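Local coordinates for protein putative hydroxymethylglutaryl-CoA synthase (Streptococcus mutans, PDB 3SQZ) that probably catalyses the condensation of acetyl-CoA with acetoacetyl-CoA to hydroxymethylglutaryl-CoA, as a thiolase-fold acyltransferase that binds coenzyme A, at residues A[336-341]-A[348-353]; A[206-211]-A[252-257]; A[81-86]-A[402-407]. All coordinates share one frame; numbering follows the deposited sequence. Where two conformers were deposited one is given.

Interaction 1: residues A[336-341]-A[348-353]; sequences IALFSY and EIFTGT
Residues 336-341 and 348-353 run antiparallel as adjacent strands, where the axes of these short segments approach to 4.7 Å at an angle of 154°, with six backbone hydrogen bonds in three reciprocal pairs: Ile336 with Gly352, Leu338 with Phe350, and Ser340 with Glu348. At the middle pair Leu338 N lies 2.8 Å from Phe350 O and Phe350 N 3.1 Å from Leu338 O. Between the hydrogen-bonded pairs, CA-H groups of the second strand also lean on carbonyls of the first, as Thr351 CA does on Ile336 O at 3.2 Å.

The face bearing Ile336, Leu338, Ser340 and Phe350 carries the main side-chain contact. Phe350 has CG between its backbone N and carbonyl carbon (chi1 63°), which swings the ring across to the partner strand. Leu338 CB then sits over one ring face, offset toward its rim, 3.9 Å from the centroid and 17° off the normal, a CH-pi contact; CD1 and CD2 of the same leucine reach the CE1 and CZ side of the ring. Ser340 CB lies at the ring edge, while its OG bonds to Thr149.

The two strands form a beta hairpin in the mixed sheet of the thiolase fold, with strand 263-266 beyond 335-342 and strand 203-213 beyond 346-354. On the other face the pairing is looser: Phe339 CD1 approaches Ile349 CG1 at 4.1 Å, the isoleucine branch lying at the edge of the phenyl ring. Helix 232-254 packs on this face through Leu243, Trp247 and Tyr250. The Phe339 side chain comes within about 5 Å of that of His267, a predicted proton donor/acceptor, and Tyr341, the next residue on this strand after Ser340, touches the bound coenzyme A.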
loop_
_atom_site.group_PDB
_atom_site.type_symbol
_atom_site.label_atom_id
_atom_site.label_comp_id
_atom_site.label_asym_id
_atom_site.label_seq_id
_atom_site.Cartn_x
_atom_site.Cartn_y
_atom_site.Cartn_z
ATOM N N ILE A 336 9.775 -6.264 14.176
ATOM C CA ILE A 336 8.564 -5.526 13.873
ATOM C C ILE A 336 7.460 -6.535 13.610
ATOM O O ILE A 336 7.674 -7.527 12.909
ATOM C CB ILE A 336 8.757 -4.643 12.619
ATOM C CG1 ILE A 336 9.871 -3.626 12.876
ATOM C CG2 ILE A 336 7.459 -3.932 12.237
ATOM C CD1 ILE A 336 10.244 -2.810 11.667
ATOM N N ALA A 337 6.292 -6.301 14.200
ATOM C CA ALA A 337 5.111 -7.110 13.918
ATOM C C ALA A 337 4.201 -6.324 12.996
ATOM O O ALA A 337 4.036 -5.111 13.162
ATOM C CB ALA A 337 4.385 -7.462 15.201
ATOM N N LEU A 338 3.611 -7.022 12.032
ATOM C CA LEU A 338 2.753 -6.400 11.037
ATOM C C LEU A 338 1.390 -7.093 10.998
ATOM O O LEU A 338 1.307 -8.331 10.971
ATOM C CB LEU A 338 3.412 -6.453 9.655
ATOM C CG LEU A 338 4.746 -5.703 9.538
ATOM C CD1 LEU A 338 5.936 -6.637 9.738
ATOM C CD2 LEU A 338 4.841 -4.992 8.203
ATOM N N PHE A 339 0.328 -6.285 10.995
ATOM C CA PHE A 339 -1.045 -6.765 10.913
ATOM C C PHE A 339 -1.660 -6.343 9.601
ATOM O O PHE A 339 -1.923 -5.153 9.379
ATOM C CB PHE A 339 -1.929 -6.209 12.028
ATOM C CG PHE A 339 -3.408 -6.455 11.786
ATOM C CD1 PHE A 339 -3.927 -7.745 11.854
ATOM C CD2 PHE A 339 -4.271 -5.416 11.473
ATOM C CE1 PHE A 339 -5.277 -7.990 11.633
ATOM C CE2 PHE A 339 -5.619 -5.666 11.250
ATOM C CZ PHE A 339 -6.124 -6.949 11.332
ATOM N N SER A 340 -1.884 -7.316 8.734
ATOM C CA SER A 340 -2.506 -7.076 7.445
ATOM C C SER A 340 -3.980 -7.432 7.504
ATOM O O SER A 340 -4.359 -8.419 8.125
ATOM C CB SER A 340 -1.796 -7.914 6.379
ATOM O OG SER A 340 -2.348 -7.716 5.087
ATOM N N TYR A 341 -4.804 -6.600 6.878
ATOM C CA TYR A 341 -6.232 -6.850 6.759
ATOM C C TYR A 341 -6.675 -6.600 5.333
ATOM O O TYR A 341 -6.152 -5.720 4.641
ATOM C CB TYR A 341 -7.028 -5.930 7.696
ATOM C CG TYR A 341 -8.547 -6.121 7.676
ATOM C CD1 TYR A 341 -9.150 -7.134 8.415
ATOM C CD2 TYR A 341 -9.372 -5.283 6.931
ATOM C CE1 TYR A 341 -10.522 -7.308 8.411
ATOM C CE2 TYR A 341 -10.759 -5.447 6.919
ATOM C CZ TYR A 341 -11.327 -6.470 7.656
ATOM O OH TYR A 341 -12.693 -6.668 7.665
ATOM N N GLU A 348 -3.783 -11.273 8.429
ATOM C CA GLU A 348 -2.586 -12.058 8.669
ATOM C C GLU A 348 -1.605 -11.260 9.498
ATOM O O GLU A 348 -1.440 -10.056 9.283
ATOM C CB GLU A 348 -1.944 -12.524 7.352
ATOM C CG GLU A 348 -0.702 -13.383 7.542
ATOM C CD GLU A 348 -0.242 -14.098 6.276
ATOM O OE1 GLU A 348 -1.042 -14.307 5.333
ATOM O OE2 GLU A 348 0.954 -14.447 6.225
ATOM N N ILE A 349 -0.973 -11.932 10.457
ATOM C CA ILE A 349 0.116 -11.361 11.228
ATOM C C ILE A 349 1.417 -12.025 10.817
ATOM O O ILE A 349 1.489 -13.253 10.692
ATOM C CB ILE A 349 -0.128 -11.532 12.720
ATOM C CG1 ILE A 349 -1.385 -10.747 13.077
ATOM C CG2 ILE A 349 1.099 -11.083 13.531
ATOM C CD1 ILE A 349 -1.857 -10.952 14.459
ATOM N N PHE A 350 2.434 -11.206 10.583
ATOM C CA PHE A 350 3.756 -11.689 10.246
ATOM C C PHE A 350 4.773 -10.724 10.828
ATOM O O PHE A 350 4.411 -9.652 11.321
ATOM C CB PHE A 350 3.929 -11.874 8.730
ATOM C CG PHE A 350 3.812 -10.604 7.928
ATOM C CD1 PHE A 350 4.944 -9.955 7.452
ATOM C CD2 PHE A 350 2.567 -10.084 7.608
ATOM C CE1 PHE A 350 4.829 -8.801 6.693
ATOM C CE2 PHE A 350 2.450 -8.927 6.855
ATOM C CZ PHE A 350 3.583 -8.288 6.394
ATOM N N THR A 351 6.042 -11.108 10.799
ATOM C CA THR A 351 7.073 -10.342 11.482
ATOM C C THR A 351 8.346 -10.285 10.670
ATOM O O THR A 351 8.560 -11.075 9.744
ATOM C CB THR A 351 7.433 -10.952 12.840
ATOM O OG1 THR A 351 8.076 -12.214 12.626
ATOM C CG2 THR A 351 6.200 -11.132 13.715
ATOM N N GLY A 352 9.221 -9.365 11.055
ATOM C CA GLY A 352 10.523 -9.250 10.435
ATOM C C GLY A 352 11.523 -8.618 11.380
ATOM O O GLY A 352 11.151 -8.032 12.400
ATOM N N THR A 353 12.799 -8.732 11.033
ATOM C CA THR A 353 13.880 -8.176 11.842
ATOM C C THR A 353 14.696 -7.204 11.005
ATOM O O THR A 353 15.072 -7.507 9.869
ATOM C CB THR A 353 14.810 -9.288 12.371
ATOM O OG1 THR A 353 14.073 -10.120 13.269
ATOM C CG2 THR A 353 16.000 -8.695 13.118
#

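Interaction 2: residues A[206-211]-A[252-257]; sequences HDETLA and KRFDVS
The C-terminal end of helix 232-254 packs against strand 203-213 here, with Phe254 and Arg253 of the helix facing Glu208, Thr209 and Leu210. The helix gives way at Asp255, whose positive phi (55°) marks the first residue outside helical geometry.

Phe254 is the centre of the contact. Glu208 CB stands over the middle of its ring, 3.6 Å from the centroid and 10° off the normal, a CH-pi contact, and Glu208 CG lies 3.4 Å from Phe254 CD1. A bend at chi2 (80°) turns the glutamate chain away from the ring after CG; the carboxylate plane stands nearly perpendicular to the ring plane. On the opposite face the ring has Arg253 CB of its own helix, so it is held between two aliphatic groups. Its edge meets the strand: Thr209 O is 3.5 Å from Phe254 CZ, near the ring plane, and Leu210 CB lies 4.4 Å from Phe254 CE2.

Arg253 adds a second point of contact. Leu210 CD1 rests over one face of its guanidinium, 3.4 Å from Arg253 NH1, while Arg253 NE is engaged in a salt bridge with Glu249.

Across these segments the contact thus rests on carbon atoms set against flat groups: methylenes of Glu208 over an aromatic face and a methyl of Leu210 over the guanidinium of Arg253, near its rim, so van der Waals and CH-pi forces join the two segments.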
loop_
_atom_site.group_PDB
_atom_site.type_symbol
_atom_site.label_atom_id
_atom_site.label_comp_id
_atom_site.label_asym_id
_atom_site.label_seq_id
_atom_site.Cartn_x
_atom_site.Cartn_y
_atom_site.Cartn_z
ATOM N N HIS A 206 10.341 -13.545 8.643
ATOM C CA HIS A 206 10.340 -14.802 9.380
ATOM C C HIS A 206 9.199 -15.716 8.977
ATOM O O HIS A 206 8.263 -15.295 8.319
ATOM C CB HIS A 206 10.340 -14.520 10.872
ATOM C CG HIS A 206 11.556 -13.765 11.309
ATOM N ND1 HIS A 206 11.507 -12.488 11.821
ATOM C CD2 HIS A 206 12.866 -14.097 11.248
ATOM C CE1 HIS A 206 12.734 -12.076 12.090
ATOM N NE2 HIS A 206 13.576 -13.035 11.753
ATOM N N ASP A 207 9.292 -16.980 9.372
ATOM C CA ASP A 207 8.340 -17.985 8.912
ATOM C C ASP A 207 7.122 -18.162 9.801
ATOM O O ASP A 207 6.208 -18.905 9.454
ATOM C CB ASP A 207 9.028 -19.332 8.724
ATOM C CG ASP A 207 9.933 -19.348 7.519
ATOM O OD1 ASP A 207 9.519 -18.840 6.451
ATOM O OD2 ASP A 207 11.062 -19.860 7.645
ATOM N N GLU A 208 7.110 -17.492 10.947
ATOM C CA GLU A 208 5.986 -17.589 11.863
ATOM C C GLU A 208 4.895 -16.625 11.416
ATOM O O GLU A 208 4.976 -15.419 11.653
ATOM C CB GLU A 208 6.440 -17.279 13.291
ATOM C CG GLU A 208 7.404 -18.311 13.891
ATOM C CD GLU A 208 8.850 -18.161 13.436
ATOM O OE1 GLU A 208 9.215 -17.109 12.871
ATOM O OE2 GLU A 208 9.633 -19.108 13.662
ATOM N N THR A 209 3.879 -17.159 10.749
ATOM C CA THR A 209 2.793 -16.352 10.217
ATOM C C THR A 209 1.474 -16.985 10.624
ATOM O O THR A 209 1.414 -18.188 10.849
ATOM C CB THR A 209 2.853 -16.274 8.675
ATOM O OG1 THR A 209 2.723 -17.591 8.123
ATOM C CG2 THR A 209 4.170 -15.676 8.216
ATOM N N LEU A 210 0.422 -16.183 10.709
ATOM C CA LEU A 210 -0.904 -16.711 10.965
ATOM C C LEU A 210 -1.934 -15.855 10.252
ATOM O O LEU A 210 -1.969 -14.629 10.446
ATOM C CB LEU A 210 -1.202 -16.722 12.463
ATOM C CG LEU A 210 -2.561 -17.327 12.828
ATOM C CD1 LEU A 210 -2.596 -18.822 12.531
ATOM C CD2 LEU A 210 -2.879 -17.055 14.288
ATOM N N ALA A 211 -2.767 -16.502 9.436
ATOM C CA ALA A 211 -3.850 -15.837 8.736
ATOM C C ALA A 211 -5.195 -16.343 9.230
ATOM O O ALA A 211 -5.291 -17.415 9.829
ATOM C CB ALA A 211 -3.737 -16.055 7.231
ATOM N N LYS A 252 -0.164 -17.433 21.045
ATOM C CA LYS A 252 -0.227 -18.805 21.539
ATOM C C LYS A 252 0.632 -19.754 20.718
ATOM O O LYS A 252 1.363 -20.568 21.269
ATOM C CB LYS A 252 -1.668 -19.318 21.548
ATOM C CG LYS A 252 -2.592 -18.589 22.503
ATOM C CD LYS A 252 -3.991 -19.182 22.456
ATOM C CE LYS A 252 -4.954 -18.405 23.339
ATOM N NZ LYS A 252 -4.481 -18.349 24.752
ATOM N N ARG A 253 0.527 -19.667 19.398
ATOM C CA ARG A 253 1.245 -20.598 18.539
ATOM C C ARG A 253 2.746 -20.370 18.565
ATOM O O ARG A 253 3.519 -21.320 18.443
ATOM C CB ARG A 253 0.734 -20.515 17.105
ATOM C CG ARG A 253 -0.683 -21.001 16.963
ATOM C CD ARG A 253 -1.064 -21.179 15.511
ATOM N NE ARG A 253 -2.472 -21.529 15.394
ATOM C CZ ARG A 253 -3.043 -21.974 14.283
ATOM N NH1 ARG A 253 -2.320 -22.140 13.184
ATOM N NH2 ARG A 253 -4.335 -22.254 14.277
ATOM N N PHE A 254 3.159 -19.117 18.730
ATOM C CA PHE A 254 4.559 -18.761 18.507
ATOM C C PHE A 254 5.314 -18.269 19.732
ATOM O O PHE A 254 6.492 -17.922 19.640
ATOM C CB PHE A 254 4.672 -17.768 17.352
ATOM C CG PHE A 254 4.118 -18.296 16.068
ATOM C CD1 PHE A 254 4.622 -19.468 15.527
ATOM C CD2 PHE A 254 3.087 -17.644 15.411
ATOM C CE1 PHE A 254 4.118 -19.978 14.347
ATOM C CE2 PHE A 254 2.574 -18.154 14.227
ATOM C CZ PHE A 254 3.094 -19.319 13.692
ATOM N N ASP A 255 4.638 -18.263 20.875
ATOM C CA ASP A 255 5.262 -17.898 22.145
ATOM C C ASP A 255 5.932 -16.527 22.093
ATOM O O ASP A 255 7.116 -16.385 22.402
ATOM C CB ASP A 255 6.267 -18.965 22.584
ATOM C CG ASP A 255 6.785 -18.734 23.990
ATOM O OD1 ASP A 255 6.046 -18.146 24.810
ATOM O OD2 ASP A 255 7.931 -19.144 24.274
ATOM N N VAL A 256 5.160 -15.520 21.712
ATOM C CA VAL A 256 5.642 -14.151 21.713
ATOM C C VAL A 256 4.645 -13.253 22.415
ATOM O O VAL A 256 3.502 -13.646 22.683
ATOM C CB VAL A 256 5.873 -13.613 20.287
ATOM C CG1 VAL A 256 6.951 -14.422 19.580
ATOM C CG2 VAL A 256 4.566 -13.613 19.499
ATOM N N SER A 257 5.099 -12.044 22.715
ATOM C CA SER A 257 4.189 -11.043 23.229
ATOM C C SER A 257 4.599 -9.682 22.715
ATOM O O SER A 257 5.561 -9.554 21.956
ATOM C CB SER A 257 4.158 -11.059 24.750
ATOM O OG SER A 257 5.355 -10.513 25.254
#

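Interaction 3: residues A[81-86]-A[402-407]; sequences ITDDVV and YQTGPF
Thr82 OG1 meets the other segment directly, 3.5 Å from Thr404 CG2 and near the plane of the Tyr402 ring at its edge. The two threonine side chains meet at about a right angle. Beside them Ile81 CG2 touches Tyr402 CE2 at 4.0 Å, an apolar contact, and Asp83 OD2 lies 4.0 Å from Thr404 CB.

Polar links between the segments pass through water. Water 1 connects Thr82 OG1 with Tyr402 N, to which it is the acceptor at 2.9 Å. Water 2 donates to Asp83 OD2 (2.7 Å) and to the carbonyl of Gln403. Water 3 accepts from Gly405 N at 2.8 Å and lies 2.7 Å from Asp83 OD1. The two carboxylate oxygens of Asp83 therefore face separate waters along residues 403-405.

Local bonds and a second shell hold these groups. Thr404 OG1 lies between its backbone N and carbonyl carbon (chi1 66°) and bonds to Gly405 O, leaving the methyl for Thr82. Asp83 OD1 also bonds to Thr87 OG1, and Thr87 OG1 takes part in a bond with Asp84 N as well, so the first turn of the following helix positions the aspartate.

The contact ties the approach to helix 85-94, where Asp84 is the N-cap, to the loop leading into strand 407-413, with Thr82 bonded through its backbone to Leu409 of that strand and Phe407 packing on helices 85-94 and 122-129.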
loop_
_atom_site.group_PDB
_atom_site.type_symbol
_atom_site.label_atom_id
_atom_site.label_comp_id
_atom_site.label_asym_id
_atom_site.label_seq_id
_atom_site.Cartn_x
_atom_site.Cartn_y
_atom_site.Cartn_z
ATOM N N ILE A 81 -6.762 10.149 -14.930
ATOM C CA ILE A 81 -7.066 8.939 -15.673
ATOM C C ILE A 81 -5.815 8.298 -16.286
ATOM O O ILE A 81 -5.788 7.097 -16.542
ATOM C CB ILE A 81 -8.131 9.232 -16.760
ATOM C CG1 ILE A 81 -8.699 7.932 -17.329
ATOM C CG2 ILE A 81 -7.579 10.145 -17.862
ATOM C CD1 ILE A 81 -9.987 8.124 -18.109
ATOM N N THR A 82 -4.772 9.092 -16.505
ATOM C CA THR A 82 -3.570 8.603 -17.166
ATOM C C THR A 82 -2.530 8.026 -16.195
ATOM O O THR A 82 -1.467 7.574 -16.621
ATOM C CB THR A 82 -2.931 9.709 -18.004
ATOM O OG1 THR A 82 -2.675 10.820 -17.142
ATOM C CG2 THR A 82 -3.865 10.153 -19.126
ATOM N N ASP A 83 -2.838 8.027 -14.898
ATOM C CA ASP A 83 -1.940 7.458 -13.888
ATOM C C ASP A 83 -2.756 6.404 -13.140
ATOM O O ASP A 83 -3.586 6.741 -12.293
ATOM C CB ASP A 83 -1.469 8.563 -12.932
ATOM C CG ASP A 83 -0.045 8.349 -12.390
ATOM O OD1 ASP A 83 0.557 7.267 -12.578
ATOM O OD2 ASP A 83 0.472 9.292 -11.747
ATOM N N ASP A 84 -2.536 5.132 -13.468
ATOM C CA ASP A 84 -3.372 4.047 -12.963
ATOM C C ASP A 84 -2.551 3.026 -12.185
ATOM O O ASP A 84 -1.393 3.281 -11.833
ATOM C CB ASP A 84 -4.147 3.379 -14.111
ATOM C CG ASP A 84 -3.258 2.607 -15.060
ATOM O OD1 ASP A 84 -2.029 2.539 -14.854
ATOM O OD2 ASP A 84 -3.823 2.037 -16.023
ATOM N N VAL A 85 -3.147 1.868 -11.908
ATOM C CA VAL A 85 -2.452 0.839 -11.147
ATOM C C VAL A 85 -1.109 0.463 -11.780
ATOM O O VAL A 85 -0.114 0.250 -11.084
ATOM C CB VAL A 85 -3.353 -0.427 -10.977
ATOM C CG1 VAL A 85 -3.752 -1.037 -12.333
ATOM C CG2 VAL A 85 -2.674 -1.467 -10.093
ATOM N N VAL A 86 -1.089 0.369 -13.102
ATOM C CA VAL A 86 0.105 -0.045 -13.826
ATOM C C VAL A 86 1.202 1.004 -13.767
ATOM O O VAL A 86 2.364 0.689 -13.491
ATOM C CB VAL A 86 -0.237 -0.360 -15.298
ATOM C CG1 VAL A 86 1.017 -0.492 -16.142
ATOM C CG2 VAL A 86 -1.074 -1.622 -15.379
ATOM N N TYR A 402 -1.931 14.936 -18.411
ATOM C CA TYR A 402 -1.947 15.299 -17.007
ATOM C C TYR A 402 -0.547 15.113 -16.458
ATOM O O TYR A 402 0.315 14.507 -17.104
ATOM C CB TYR A 402 -2.928 14.405 -16.244
ATOM C CG TYR A 402 -4.376 14.625 -16.620
ATOM C CD1 TYR A 402 -5.082 15.711 -16.113
ATOM C CD2 TYR A 402 -5.039 13.746 -17.466
ATOM C CE1 TYR A 402 -6.405 15.918 -16.447
ATOM C CE2 TYR A 402 -6.362 13.943 -17.803
ATOM C CZ TYR A 402 -7.040 15.030 -17.290
ATOM O OH TYR A 402 -8.357 15.232 -17.623
ATOM N N GLN A 403 -0.312 15.630 -15.260
ATOM C CA GLN A 403 0.943 15.372 -14.581
ATOM C C GLN A 403 0.975 13.936 -14.100
ATOM O O GLN A 403 0.051 13.481 -13.417
ATOM C CB GLN A 403 1.081 16.282 -13.377
ATOM C CG GLN A 403 1.101 17.749 -13.703
ATOM C CD GLN A 403 1.388 18.560 -12.475
ATOM O OE1 GLN A 403 0.514 19.251 -11.958
ATOM N NE2 GLN A 403 2.611 18.460 -11.976
ATOM N N THR A 404 2.045 13.231 -14.455
ATOM C CA THR A 404 2.258 11.864 -14.003
ATOM C C THR A 404 3.705 11.690 -13.559
ATOM O O THR A 404 4.506 12.620 -13.649
ATOM C CB THR A 404 1.956 10.830 -15.120
ATOM O OG1 THR A 404 2.913 10.968 -16.181
ATOM C CG2 THR A 404 0.553 11.010 -15.680
ATOM N N GLY A 405 4.029 10.494 -13.084
ATOM C CA GLY A 405 5.401 10.085 -12.870
ATOM C C GLY A 405 6.004 9.650 -14.195
ATOM O O GLY A 405 5.551 10.077 -15.266
ATOM N N PRO A 406 7.032 8.791 -14.138
ATOM C CA PRO A 406 7.776 8.432 -15.351
ATOM C C PRO A 406 6.967 7.680 -16.402
ATOM O O PRO A 406 7.345 7.727 -17.568
ATOM C CB PRO A 406 8.925 7.563 -14.817
ATOM C CG PRO A 406 8.478 7.108 -13.462
ATOM C CD PRO A 406 7.670 8.255 -12.925
ATOM N N PHE A 407 5.894 7.005 -16.002
ATOM C CA PHE A 407 5.071 6.246 -16.935
ATOM C C PHE A 407 3.660 6.799 -16.967
ATOM O O PHE A 407 3.160 7.319 -15.966
ATOM C CB PHE A 407 5.043 4.765 -16.537
ATOM C CG PHE A 407 6.407 4.147 -16.445
ATOM C CD1 PHE A 407 7.080 3.747 -17.589
ATOM C CD2 PHE A 407 7.035 3.992 -15.217
ATOM C CE1 PHE A 407 8.345 3.183 -17.505
ATOM C CE2 PHE A 407 8.297 3.425 -15.129
ATOM C CZ PHE A 407 8.956 3.031 -16.274
HETATM O O HOH W 1 -0.939 12.215 -18.839
HETATM O O HOH W 2 -0.516 11.780 -11.244
HETATM O O HOH W 3 3.091 7.890 -13.292
#

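Overall arrangement
Interactions 1 and 2 adjoin in the same sheet, with centres about 9 Å apart: strand 346-354 of the first neighbours strand 203-213 of the second, and Ile349 N lies 2.9 Å from Leu210 O in a probable hydrogen bond. Helix 232-254 supplies one side of interaction 2 and packs against interaction 1. Interaction 3 lies on the opposite side of the chain's centre, its own centre about 30 Å from that of interaction 1 and about 39 Å from that of interaction 2. Chemistry follows place. Buried interaction 1 combines direct backbone hydrogen bonds with apolar packing, surface interaction 2 sets aliphatic carbons on the faces of a phenyl ring and a guanidinium, and partly buried interaction 3 links loops through water and a few van der Waals contacts.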